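Local coordinates for 16S rRNA processing protein (Pseudomonas aeruginosa, PDB 2F1L) that probably acts as an accessory factor in the final step of 30S ribosomal subunit assembly, needed for efficient processing of 16S rRNA, at residues Val21-Ile26 with Asp46-Tyr51; Ser28-Arg33 with Val76-Leu81; Asp59-Gln64 with Thr94-Cys99; Gln167-Ile172 with Gly177-Asp182. One frame throughout, in Å; residues are numbered along the deposited sequence.

How the contacts relate
Strand 20-27 opens contact 1, which closes when the chain, having run through strand 35-40, reaches the Asp46-Tyr51 segment and packs its 3-10 turn on that first strand. Contact 2 starts inside this loop, at Ser28-Arg33, and joins strand 29-30 to strand 76-81, so the two cross. Contact 3 opens within the span of contact 2 and ends beyond it, linking strand 61-73 to the residues leading into strand 97-101; it crosses contact 2 but follows contact 1 in series. Leu48 and Leu49 pack on Leu77, and the backbone of Ile26 meets that of Gly95 and Tyr96. Contact 4 is a local hairpin in the C-terminal PRC barrel domain, joined to contact 1 through Asp46 and Leu170-Ser171.

Contact 1 of 4, residues Val21-Ile26 with Asp46-Tyr51; sequences VVIGKI and DNLLDY
Ile23 reaches from its strand toward Leu48 and Tyr51 of the segment that holds the 3-10 turn 47-50, and its CD1 methyl does nearly all the touching. Ile23 CG1 lies 3.5 Å from Leu48 CD1. Ile23 CD1 is modelled still closer to that leucine methyl, at 3.2 Å from Leu48 CD1, a value too short for two methyls to be taken as exact. The same isoleucine methyl, Ile23 CD1, is 3.7 Å from Tyr51 CD2, oblique to the ring. With chi1 at 59°, Ile23 CG1 sits between its own backbone N and carbonyl carbon, a cramped rotamer that nevertheless aims CD1 at both partners. Leu48 and Ile23 are buried. The leucine also packs on Val38, Ser40 and Trp54, and the isoleucine on Ile98, Ile100 and Thr140 of the second subunit.

No hydrogen bond spans the two segments. Backbone bonds wind the turn, from Leu49 N to Asp46 O, Asp50 N to Asn47 O and Tyr51 N to Leu48 O, and Thr42 OG1 is hydrogen-bonded to Leu48 N. Leu48 O also lies in the plane of the Tyr51 ring, at its edge.

On the strand, Ile23 and Gly24 together face Ile98, a classic beta bulge. The arrangement is a 3-10 connection packed against a bulged strand inside the all-beta RimM N-terminal domain.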
loop_
_atom_site.group_PDB
_atom_site.type_symbol
_atom_site.label_atom_id
_atom_site.label_comp_id
_atom_site.label_asym_id
_atom_site.label_seq_id
_atom_site.Cartn_x
_atom_site.Cartn_y
_atom_site.Cartn_z
ATOM N N VAL A 21 12.950 4.472 14.307
ATOM C CA VAL A 21 11.727 4.280 13.512
ATOM C C VAL A 21 11.113 2.909 13.792
ATOM O O VAL A 21 11.819 1.979 14.188
ATOM C CB VAL A 21 11.922 4.483 11.967
ATOM C CG1 VAL A 21 12.619 5.827 11.693
ATOM C CG2 VAL A 21 12.667 3.361 11.336
ATOM N N VAL A 22 9.805 2.794 13.568
ATOM C CA VAL A 22 9.063 1.608 13.934
ATOM C C VAL A 22 8.842 0.754 12.693
ATOM O O VAL A 22 8.139 1.161 11.737
ATOM C CB VAL A 22 7.660 1.958 14.513
ATOM C CG1 VAL A 22 6.946 0.692 14.990
ATOM C CG2 VAL A 22 7.761 2.953 15.632
ATOM N N ILE A 23 9.393 -0.449 12.699
ATOM C CA ILE A 23 9.274 -1.318 11.514
ATOM C C ILE A 23 8.211 -2.361 11.620
ATOM O O ILE A 23 7.990 -3.089 10.675
ATOM C CB ILE A 23 10.630 -2.007 11.155
ATOM C CG1 ILE A 23 11.136 -2.853 12.334
ATOM C CG2 ILE A 23 11.637 -0.934 10.714
ATOM C CD1 ILE A 23 12.424 -3.617 12.045
ATOM N N GLY A 24 7.607 -2.495 12.789
ATOM C CA GLY A 24 6.553 -3.534 13.015
ATOM C C GLY A 24 5.988 -3.442 14.422
ATOM O O GLY A 24 6.376 -2.564 15.206
ATOM N N LYS A 25 5.069 -4.341 14.770
ATOM C CA LYS A 25 4.507 -4.324 16.102
ATOM C C LYS A 25 4.083 -5.695 16.530
ATOM O O LYS A 25 3.455 -6.409 15.750
ATOM C CB LYS A 25 3.313 -3.403 16.130
ATOM C CG LYS A 25 2.686 -3.320 17.527
ATOM C CD LYS A 25 1.919 -2.038 17.729
ATOM C CE LYS A 25 1.548 -1.823 19.188
ATOM N NZ LYS A 25 0.798 -0.554 19.347
ATOM N N ILE A 26 4.397 -6.035 17.787
ATOM C CA ILE A 26 4.011 -7.309 18.391
ATOM C C ILE A 26 2.612 -7.205 18.943
ATOM O O ILE A 26 2.328 -6.386 19.809
ATOM C CB ILE A 26 4.994 -7.725 19.519
ATOM C CG1 ILE A 26 6.429 -7.802 19.003
ATOM C CG2 ILE A 26 4.645 -9.078 20.090
ATOM C CD1 ILE A 26 7.446 -8.329 20.057
ATOM N N ASP A 46 8.405 -9.017 4.162
ATOM C CA ASP A 46 9.177 -9.987 4.952
ATOM C C ASP A 46 10.519 -9.449 5.381
ATOM O O ASP A 46 11.277 -10.124 6.020
ATOM C CB ASP A 46 9.345 -11.321 4.209
ATOM C CG ASP A 46 10.241 -11.220 3.021
ATOM O OD1 ASP A 46 10.750 -10.111 2.768
ATOM O OD2 ASP A 46 10.402 -12.246 2.319
ATOM N N ASN A 47 10.776 -8.208 5.037
ATOM C CA ASN A 47 12.021 -7.577 5.271
ATOM C C ASN A 47 12.290 -7.360 6.740
ATOM O O ASN A 47 13.419 -7.343 7.171
ATOM C CB ASN A 47 12.015 -6.249 4.535
ATOM C CG ASN A 47 13.341 -5.569 4.587
ATOM O OD1 ASN A 47 14.331 -6.165 4.217
ATOM N ND2 ASN A 47 13.381 -4.327 5.082
ATOM N N LEU A 48 11.230 -7.212 7.516
ATOM C CA LEU A 48 11.343 -7.224 8.961
ATOM C C LEU A 48 12.227 -8.364 9.488
ATOM O O LEU A 48 12.946 -8.185 10.451
ATOM C CB LEU A 48 9.945 -7.316 9.569
ATOM C CG LEU A 48 9.850 -7.390 11.096
ATOM C CD1 LEU A 48 10.496 -6.192 11.677
ATOM C CD2 LEU A 48 8.461 -7.418 11.540
ATOM N N LEU A 49 12.174 -9.531 8.865
ATOM C CA LEU A 49 12.916 -10.738 9.346
ATOM C C LEU A 49 14.423 -10.607 9.135
ATOM O O LEU A 49 15.209 -11.387 9.674
ATOM C CB LEU A 49 12.407 -12.016 8.664
ATOM C CG LEU A 49 10.898 -12.330 8.870
ATOM C CD1 LEU A 49 10.443 -13.579 8.109
ATOM C CD2 LEU A 49 10.562 -12.469 10.360
ATOM N N ASP A 50 14.816 -9.598 8.376
ATOM C CA ASP A 50 16.223 -9.275 8.181
ATOM C C ASP A 50 16.867 -8.447 9.299
ATOM O O ASP A 50 18.053 -8.159 9.241
ATOM C CB ASP A 50 16.394 -8.500 6.849
ATOM C CG ASP A 50 16.083 -9.357 5.625
ATOM O OD1 ASP A 50 16.112 -10.599 5.739
ATOM O OD2 ASP A 50 15.794 -8.789 4.563
ATOM N N TYR A 51 16.108 -8.043 10.304
ATOM C CA TYR A 51 16.666 -7.255 11.394
ATOM C C TYR A 51 16.747 -8.143 12.621
ATOM O O TYR A 51 15.711 -8.478 13.180
ATOM C CB TYR A 51 15.770 -6.047 11.664
ATOM C CG TYR A 51 15.745 -5.067 10.526
ATOM C CD1 TYR A 51 16.768 -4.167 10.365
ATOM C CD2 TYR A 51 14.719 -5.074 9.590
ATOM C CE1 TYR A 51 16.782 -3.276 9.332
ATOM C CE2 TYR A 51 14.715 -4.164 8.534
ATOM C CZ TYR A 51 15.767 -3.269 8.407
ATOM O OH TYR A 51 15.830 -2.334 7.377
#

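Contact 2 of 4, residues Ser28-Arg33 with Val76-Leu81; sequences SVYGIR and VLAAKL
Tyr30 lays one face of its ring over the methyl of Ala78, a CH-pi contact between the short strand 29-30 and strand 76-81 in the antiparallel sheet of the RimM N-terminal domain. Ala78 CB stands 4.1 Å from the Tyr30 ring centroid, 29° off the ring normal, so it is displaced from the middle of the face. The nearest ring atom is Tyr30 CD2, 3.7 Å from Ala78 CB, followed by Tyr30 CG at 3.9 Å from the same methyl. The tyrosine gets there with CG swung opposite its backbone N (chi1 -174°), which carries the ring across to strand 76-81.

One step out, the Tyr30 ring is also stacked with His73, at the end of the neighbouring strand 61-73. Ala78 itself is held by backbone hydrogen bonding to Arg71, and its flanking residues Leu77 and Ala79 bond to Val38 and Val36. The methyl is thus set in a strand bonded on both flanks, to strands 35-40 and 61-73, whereas Tyr30 is partly exposed. Val29, the residue before it, packs on helix 87-91, and Gly31 O receives a hydrogen bond from Arg87.

A second, looser touch lies at the far end. The Lys80 chain bends at chi2 and chi4; its NZ is salt-bridged to Asp85 and hydrogen-bonded to Leu84 O, with a weak further bond to Leu81 O. Lys80 CE passes 4.0 Å from Arg33 O.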
loop_
_atom_site.group_PDB
_atom_site.type_symbol
_atom_site.label_atom_id
_atom_site.label_comp_id
_atom_site.label_asym_id
_atom_site.label_seq_id
_atom_site.Cartn_x
_atom_site.Cartn_y
_atom_site.Cartn_z
ATOM N N SER A 28 0.225 -10.172 19.421
ATOM C CA SER A 28 -0.371 -11.305 20.065
ATOM C C SER A 28 0.665 -12.408 20.145
ATOM O O SER A 28 1.834 -12.183 19.851
ATOM C CB SER A 28 -1.528 -11.790 19.175
ATOM O OG SER A 28 -2.243 -12.821 19.823
ATOM N N VAL A 29 0.219 -13.617 20.466
ATOM C CA VAL A 29 1.098 -14.754 20.506
ATOM C C VAL A 29 0.766 -15.611 19.334
ATOM O O VAL A 29 -0.261 -15.443 18.780
ATOM C CB VAL A 29 0.969 -15.554 21.800
ATOM C CG1 VAL A 29 1.465 -14.693 22.990
ATOM C CG2 VAL A 29 -0.459 -16.039 21.999
ATOM N N TYR A 30 1.678 -16.496 18.935
ATOM C CA TYR A 30 1.407 -17.450 17.878
ATOM C C TYR A 30 1.868 -18.788 18.379
ATOM O O TYR A 30 3.049 -18.984 18.658
ATOM C CB TYR A 30 2.179 -17.072 16.629
ATOM C CG TYR A 30 1.821 -17.930 15.467
ATOM C CD1 TYR A 30 0.710 -17.649 14.716
ATOM C CD2 TYR A 30 2.587 -19.038 15.127
ATOM C CE1 TYR A 30 0.347 -18.441 13.654
ATOM C CE2 TYR A 30 2.225 -19.857 14.062
ATOM C CZ TYR A 30 1.093 -19.547 13.334
ATOM O OH TYR A 30 0.699 -20.318 12.252
ATOM N N GLY A 31 0.929 -19.709 18.514
ATOM C CA GLY A 31 1.275 -21.053 18.975
ATOM C C GLY A 31 1.607 -21.043 20.451
ATOM O O GLY A 31 1.384 -20.063 21.157
ATOM N N ILE A 32 2.160 -22.134 20.927
ATOM C CA ILE A 32 2.294 -22.326 22.351
ATOM C C ILE A 32 3.743 -22.523 22.779
ATOM O O ILE A 32 4.007 -22.879 23.913
ATOM C CB ILE A 32 1.460 -23.561 22.799
ATOM C CG1 ILE A 32 2.054 -24.831 22.242
ATOM C CG2 ILE A 32 -0.013 -23.453 22.369
ATOM C CD1 ILE A 32 1.594 -26.003 22.984
ATOM N N ARG A 33 4.673 -22.325 21.863
ATOM C CA ARG A 33 6.076 -22.566 22.136
ATOM C C ARG A 33 6.845 -21.239 22.260
ATOM O O ARG A 33 8.090 -21.215 22.280
ATOM C CB ARG A 33 6.641 -23.464 21.036
ATOM C CG ARG A 33 6.003 -24.878 21.060
ATOM C CD ARG A 33 6.561 -25.780 19.942
ATOM N NE ARG A 33 6.144 -27.191 20.017
ATOM C CZ ARG A 33 6.372 -28.029 21.050
ATOM N NH1 ARG A 33 6.993 -27.632 22.162
ATOM N NH2 ARG A 33 5.943 -29.290 20.996
ATOM N N VAL A 76 0.479 -11.685 8.144
ATOM C CA VAL A 76 1.151 -11.421 9.420
ATOM C C VAL A 76 2.365 -12.291 9.545
ATOM O O VAL A 76 2.505 -13.265 8.796
ATOM C CB VAL A 76 0.285 -11.750 10.625
ATOM C CG1 VAL A 76 -0.962 -10.833 10.660
ATOM C CG2 VAL A 76 -0.111 -13.251 10.634
ATOM N N LEU A 77 3.214 -11.986 10.522
ATOM C CA LEU A 77 4.395 -12.764 10.738
ATOM C C LEU A 77 4.343 -13.476 12.076
ATOM O O LEU A 77 3.719 -12.978 13.008
ATOM C CB LEU A 77 5.608 -11.873 10.754
ATOM C CG LEU A 77 6.175 -11.463 9.406
ATOM C CD1 LEU A 77 5.282 -10.419 8.794
ATOM C CD2 LEU A 77 7.586 -10.863 9.589
ATOM N N ALA A 78 5.044 -14.608 12.169
ATOM C CA ALA A 78 5.388 -15.240 13.456
ATOM C C ALA A 78 6.897 -15.169 13.654
ATOM O O ALA A 78 7.686 -15.463 12.750
ATOM C CB ALA A 78 4.911 -16.692 13.515
ATOM N N ALA A 79 7.286 -14.785 14.851
ATOM C CA ALA A 79 8.666 -14.509 15.159
ATOM C C ALA A 79 9.052 -15.243 16.432
ATOM O O ALA A 79 8.273 -15.258 17.376
ATOM C CB ALA A 79 8.834 -13.045 15.359
ATOM N N LYS A 80 10.235 -15.858 16.414
ATOM C CA LYS A 80 10.808 -16.525 17.564
ATOM C C LYS A 80 11.912 -15.632 18.094
ATOM O O LYS A 80 12.873 -15.352 17.385
ATOM C CB LYS A 80 11.364 -17.907 17.176
ATOM C CG LYS A 80 11.962 -18.755 18.340
ATOM C CD LYS A 80 10.878 -19.326 19.279
ATOM C CE LYS A 80 11.447 -20.089 20.508
ATOM N NZ LYS A 80 12.503 -19.294 21.165
ATOM N N LEU A 81 11.759 -15.177 19.338
ATOM C CA LEU A 81 12.762 -14.339 20.002
ATOM C C LEU A 81 13.606 -15.168 20.971
ATOM O O LEU A 81 13.120 -16.114 21.604
ATOM C CB LEU A 81 12.103 -13.183 20.741
ATOM C CG LEU A 81 11.073 -12.383 19.935
ATOM C CD1 LEU A 81 10.546 -11.280 20.797
ATOM C CD2 LEU A 81 11.667 -11.830 18.665
#

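Contact 3 of 4, residues Asp59-Gln64 with Thr94-Cys99; sequences DGEIRQ and TGYEIC
The strand bearing Glu61 and Arg63 makes no backbone hydrogen bond with the Tyr96 segment, because strand 53-58 runs between them and pairs with both; the contact is made by side chains alone. Tyr96 sends its ring past strand 53-58, and its hydroxyl arrives between two residues of strand 61-73. Tyr96 OH donates a hydrogen bond to Glu61 OE2; the modelled separation of 2.3 Å is too short to be trusted as a precise length. The carboxylate oxygen lies at the ring edge, in the ring plane, while the carboxylate itself is turned 85° from the ring. A bend at chi2 of Glu61 brings the acid to the phenol.

Arg63 approaches from along the same strand, its chain extended. Arg63 CD is 3.5 Å from Tyr96 OH, and that oxygen lies in the plane of the guanidinium, at its edge.

Arg58 completes the group through a cation-pi contact with the Tyr96 ring and a long, weak ion pair with Glu61. If the bond is real, though probably longer than modelled, the buried phenol meets an exposed acid in the company of two arginines, whose positive charge would probably favour the ionised carboxylate and partly offset its charge.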
loop_
_atom_site.group_PDB
_atom_site.type_symbol
_atom_site.label_atom_id
_atom_site.label_comp_id
_atom_site.label_asym_id
_atom_site.label_seq_id
_atom_site.Cartn_x
_atom_site.Cartn_y
_atom_site.Cartn_z
ATOM N N ASP A 59 4.716 2.205 25.694
ATOM C CA ASP A 59 4.492 3.303 26.662
ATOM C C ASP A 59 5.803 3.909 27.157
ATOM O O ASP A 59 6.011 4.041 28.358
ATOM C CB ASP A 59 3.679 2.825 27.881
ATOM C CG ASP A 59 2.336 2.241 27.495
ATOM O OD1 ASP A 59 1.586 2.925 26.766
ATOM O OD2 ASP A 59 2.032 1.094 27.915
ATOM N N GLY A 60 6.700 4.251 26.237
ATOM C CA GLY A 60 8.011 4.761 26.629
ATOM C C GLY A 60 8.836 3.873 27.559
ATOM O O GLY A 60 9.772 4.321 28.169
ATOM N N GLU A 61 8.470 2.614 27.690
ATOM C CA GLU A 61 9.325 1.610 28.298
ATOM C C GLU A 61 10.081 0.952 27.126
ATOM O O GLU A 61 9.448 0.391 26.219
ATOM C CB GLU A 61 8.441 0.624 29.056
ATOM C CG GLU A 61 9.090 -0.650 29.514
ATOM C CD GLU A 61 8.117 -1.842 29.541
ATOM O OE1 GLU A 61 6.868 -1.662 29.772
ATOM O OE2 GLU A 61 8.644 -2.963 29.323
ATOM N N ILE A 62 11.411 1.096 27.114
ATOM C CA ILE A 62 12.285 0.525 26.068
ATOM C C ILE A 62 12.851 -0.808 26.513
ATOM O O ILE A 62 12.861 -1.094 27.679
ATOM C CB ILE A 62 13.416 1.484 25.720
ATOM C CG1 ILE A 62 12.817 2.684 24.989
ATOM C CG2 ILE A 62 14.501 0.817 24.851
ATOM N N ARG A 63 13.275 -1.645 25.571
ATOM C CA ARG A 63 13.684 -3.032 25.864
ATOM C C ARG A 63 14.222 -3.700 24.588
ATOM O O ARG A 63 13.777 -3.378 23.488
ATOM C CB ARG A 63 12.493 -3.800 26.445
ATOM C CG ARG A 63 12.597 -5.295 26.342
ATOM C CD ARG A 63 11.361 -6.002 26.904
ATOM N NE ARG A 63 11.751 -7.322 27.396
ATOM C CZ ARG A 63 11.014 -8.110 28.176
ATOM N NH1 ARG A 63 9.788 -7.768 28.577
ATOM N NH2 ARG A 63 11.516 -9.272 28.545
ATOM N N GLN A 64 15.170 -4.618 24.743
ATOM C CA GLN A 64 15.933 -5.192 23.630
ATOM C C GLN A 64 15.569 -6.627 23.419
ATOM O O GLN A 64 15.393 -7.341 24.380
ATOM C CB GLN A 64 17.430 -5.147 23.934
ATOM C CG GLN A 64 17.996 -3.747 24.063
ATOM C CD GLN A 64 17.733 -2.903 22.818
ATOM O OE1 GLN A 64 17.786 -3.410 21.683
ATOM N NE2 GLN A 64 17.425 -1.618 23.021
ATOM N N THR A 94 2.976 -8.444 24.110
ATOM C CA THR A 94 1.925 -7.821 23.298
ATOM C C THR A 94 1.949 -6.298 23.452
ATOM O O THR A 94 2.065 -5.805 24.536
ATOM C CB THR A 94 0.540 -8.409 23.671
ATOM O OG1 THR A 94 0.403 -9.725 23.087
ATOM C CG2 THR A 94 -0.600 -7.518 23.199
ATOM N N GLY A 95 1.884 -5.547 22.358
ATOM C CA GLY A 95 1.845 -4.093 22.443
ATOM C C GLY A 95 3.201 -3.430 22.296
ATOM O O GLY A 95 3.277 -2.217 22.324
ATOM N N TYR A 96 4.273 -4.205 22.139
ATOM C CA TYR A 96 5.605 -3.636 21.886
ATOM C C TYR A 96 5.792 -3.291 20.426
ATOM O O TYR A 96 5.620 -4.123 19.538
ATOM C CB TYR A 96 6.702 -4.627 22.242
ATOM C CG TYR A 96 7.120 -4.593 23.690
ATOM C CD1 TYR A 96 7.651 -3.455 24.250
ATOM C CD2 TYR A 96 7.033 -5.716 24.484
ATOM C CE1 TYR A 96 8.046 -3.424 25.568
ATOM C CE2 TYR A 96 7.427 -5.682 25.807
ATOM C CZ TYR A 96 7.925 -4.541 26.332
ATOM O OH TYR A 96 8.312 -4.512 27.636
ATOM N N GLU A 97 6.151 -2.050 20.169
ATOM C CA GLU A 97 6.587 -1.654 18.849
ATOM C C GLU A 97 7.961 -2.226 18.633
ATOM O O GLU A 97 8.788 -2.231 19.551
ATOM C CB GLU A 97 6.668 -0.147 18.759
ATOM C CG GLU A 97 5.322 0.518 18.889
ATOM C CD GLU A 97 5.408 2.022 18.913
ATOM O OE1 GLU A 97 6.498 2.561 19.271
ATOM O OE2 GLU A 97 4.367 2.653 18.587
ATOM N N ILE A 98 8.206 -2.716 17.427
ATOM C CA ILE A 98 9.523 -3.228 17.058
ATOM C C ILE A 98 10.240 -2.091 16.369
ATOM O O ILE A 98 9.792 -1.669 15.309
ATOM C CB ILE A 98 9.420 -4.385 16.056
ATOM C CG1 ILE A 98 8.547 -5.515 16.614
ATOM C CG2 ILE A 98 10.847 -4.873 15.685
ATOM C CD1 ILE A 98 8.011 -6.447 15.610
ATOM N N CYS A 99 11.321 -1.586 16.967
ATOM C CA CYS A 99 12.024 -0.390 16.472
ATOM C C CYS A 99 13.462 -0.661 16.082
ATOM O O CYS A 99 14.067 -1.630 16.535
ATOM C CB CYS A 99 12.062 0.708 17.534
ATOM S SG CYS A 99 10.489 1.220 18.123
#

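Contact 4 of 4, residues Gln167-Ile172 with Gly177-Asp182; sequences QCVLSI and GEMRVD
Met179, a selenomethionine here, runs trans through its first torsion (chi1 -177°) and then kinks at chi3 (-89°), which lays its CE methyl alongside Ile172. Met179 CE is 3.7 Å from Ile172 CD1, the two side chains running side by side and pointing the same way. Val169 instead crosses the selenium-bearing chain at about a right angle, Val169 CG1 lying 4.1 Å from Met179 SE. With Val181 these residues form one face of the hairpin, which packs on Met146 and Leu162 of the PRC barrel domain. Across the other face, Leu170 CD1 comes obliquely to 4.1 Å from Arg180 CG, and Ser171 and Arg180 meet through their CB atoms.

The short strand segments 169-172 and 178-181 run antiparallel, at 159°, but the register slips: Leu170 and Ser171 both face Arg180, a classic beta bulge. Arg180 O consequently takes two donors, Leu170 N at 2.8 Å and Ser171 N at 3.2 Å. Ser171 O receives Arg180 N at 2.9 Å, and at the other end of the pairing, beside Val169, Cys168 O receives Asp182 N at 2.8 Å.

The polar ends turn elsewhere: Ser171 OG to Asp46, Arg180 NH1 to Asp125 O, and Asp182 to Lys75, which also bonds Gln167 O. Chemically, then, the hairpin is closed by backbone bonds and apolar contact, while Ser171, Arg180 and Asp182 find their polar partners outside it; the bonds to Asp46 and Lys75 bind this strand pair to the N-terminal domain.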
loop_
_atom_site.group_PDB
_atom_site.type_symbol
_atom_site.label_atom_id
_atom_site.label_comp_id
_atom_site.label_asym_id
_atom_site.label_seq_id
_atom_site.Cartn_x
_atom_site.Cartn_y
_atom_site.Cartn_z
ATOM N N GLN A 167 2.170 -4.047 1.592
ATOM C CA GLN A 167 0.866 -4.632 1.504
ATOM C C GLN A 167 0.783 -5.490 0.258
ATOM O O GLN A 167 -0.048 -6.443 0.184
ATOM C CB GLN A 167 -0.217 -3.537 1.469
ATOM C CG GLN A 167 -1.634 -4.092 1.529
ATOM C CD GLN A 167 -2.718 -3.042 1.684
ATOM O OE1 GLN A 167 -3.892 -3.386 1.637
ATOM N NE2 GLN A 167 -2.347 -1.781 1.885
ATOM N N CYS A 168 1.625 -5.134 -0.724
ATOM C CA CYS A 168 1.659 -5.802 -2.019
ATOM C C CYS A 168 2.869 -6.733 -2.224
ATOM O O CYS A 168 2.726 -7.927 -2.583
ATOM C CB CYS A 168 1.643 -4.779 -3.140
ATOM S SG CYS A 168 1.661 -5.583 -4.769
ATOM N N VAL A 169 4.063 -6.184 -2.028
ATOM C CA VAL A 169 5.296 -6.952 -2.272
ATOM C C VAL A 169 5.628 -7.716 -1.020
ATOM O O VAL A 169 5.963 -7.118 -0.006
ATOM C CB VAL A 169 6.491 -6.041 -2.646
ATOM C CG1 VAL A 169 7.780 -6.894 -2.834
ATOM C CG2 VAL A 169 6.181 -5.294 -3.903
ATOM N N LEU A 170 5.557 -9.031 -1.073
ATOM C CA LEU A 170 5.819 -9.818 0.145
ATOM C C LEU A 170 7.294 -10.220 0.295
ATOM O O LEU A 170 7.824 -10.245 1.415
ATOM C CB LEU A 170 4.950 -11.083 0.150
ATOM C CG LEU A 170 3.458 -10.846 -0.082
ATOM C CD1 LEU A 170 2.690 -12.075 0.179
ATOM C CD2 LEU A 170 2.970 -9.730 0.817
ATOM N N SER A 171 7.919 -10.591 -0.821
ATOM C CA SER A 171 9.258 -11.162 -0.797
ATOM C C SER A 171 9.892 -10.896 -2.148
ATOM O O SER A 171 9.238 -11.022 -3.164
ATOM C CB SER A 171 9.202 -12.691 -0.594
ATOM O OG SER A 171 8.483 -13.073 0.570
ATOM N N ILE A 172 11.165 -10.556 -2.167
ATOM C CA ILE A 172 11.900 -10.361 -3.424
ATOM C C ILE A 172 13.132 -11.233 -3.354
ATOM O O ILE A 172 13.914 -11.100 -2.433
ATOM C CB ILE A 172 12.358 -8.898 -3.581
ATOM C CG1 ILE A 172 11.153 -7.998 -3.671
ATOM C CG2 ILE A 172 13.247 -8.737 -4.788
ATOM C CD1 ILE A 172 11.500 -6.487 -3.811
ATOM N N GLY A 177 15.390 -14.459 -9.284
ATOM C CA GLY A 177 14.618 -13.711 -10.291
ATOM C C GLY A 177 13.123 -13.731 -10.012
ATOM O O GLY A 177 12.318 -13.649 -10.932
ATOM N N GLU A 178 12.739 -13.815 -8.742
ATOM C CA GLU A 178 11.348 -13.965 -8.398
ATOM C C GLU A 178 10.889 -12.986 -7.351
ATOM O O GLU A 178 11.627 -12.595 -6.484
ATOM C CB GLU A 178 11.086 -15.379 -7.896
ATOM C CG GLU A 178 10.934 -16.373 -9.030
ATOM C CD GLU A 178 10.906 -17.857 -8.581
ATOM O OE1 GLU A 178 11.159 -18.181 -7.373
ATOM O OE2 GLU A 178 10.603 -18.692 -9.476
HETATM N N MSE A 179 9.627 -12.630 -7.442
HETATM C CA MSE A 179 8.987 -11.792 -6.466
HETATM C C MSE A 179 7.624 -12.371 -6.109
HETATM O O MSE A 179 6.867 -12.827 -6.984
HETATM C CB MSE A 179 8.821 -10.410 -7.019
HETATM C CG MSE A 179 8.229 -9.512 -6.023
HETATM SE SE MSE A 179 7.605 -7.821 -6.831
HETATM C CE MSE A 179 9.281 -6.625 -6.716
ATOM N N ARG A 180 7.324 -12.405 -4.810
ATOM C CA ARG A 180 6.035 -12.891 -4.375
ATOM C C ARG A 180 5.225 -11.675 -3.952
ATOM O O ARG A 180 5.724 -10.837 -3.184
ATOM C CB ARG A 180 6.190 -13.850 -3.248
ATOM C CG ARG A 180 4.923 -14.214 -2.554
ATOM C CD ARG A 180 4.096 -15.204 -3.321
ATOM N NE ARG A 180 4.635 -16.547 -3.185
ATOM C CZ ARG A 180 4.197 -17.618 -3.845
ATOM N NH1 ARG A 180 3.179 -17.527 -4.675
ATOM N NH2 ARG A 180 4.784 -18.796 -3.661
ATOM N N VAL A 181 3.980 -11.609 -4.466
ATOM C CA VAL A 181 3.077 -10.492 -4.244
ATOM C C VAL A 181 1.729 -10.961 -3.815
ATOM O O VAL A 181 1.359 -12.120 -4.030
ATOM C CB VAL A 181 2.887 -9.601 -5.476
ATOM C CG1 VAL A 181 4.250 -9.080 -5.936
ATOM C CG2 VAL A 181 2.186 -10.353 -6.585
ATOM N N ASP A 182 1.025 -10.053 -3.137
ATOM C CA ASP A 182 -0.359 -10.253 -2.811
ATOM C C ASP A 182 -1.103 -9.259 -3.637
ATOM O O ASP A 182 -0.959 -8.050 -3.446
ATOM C CB ASP A 182 -0.623 -10.025 -1.325
ATOM C CG ASP A 182 -2.045 -10.345 -0.937
ATOM O OD1 ASP A 182 -2.704 -11.165 -1.611
ATOM O OD2 ASP A 182 -2.477 -9.820 0.096
#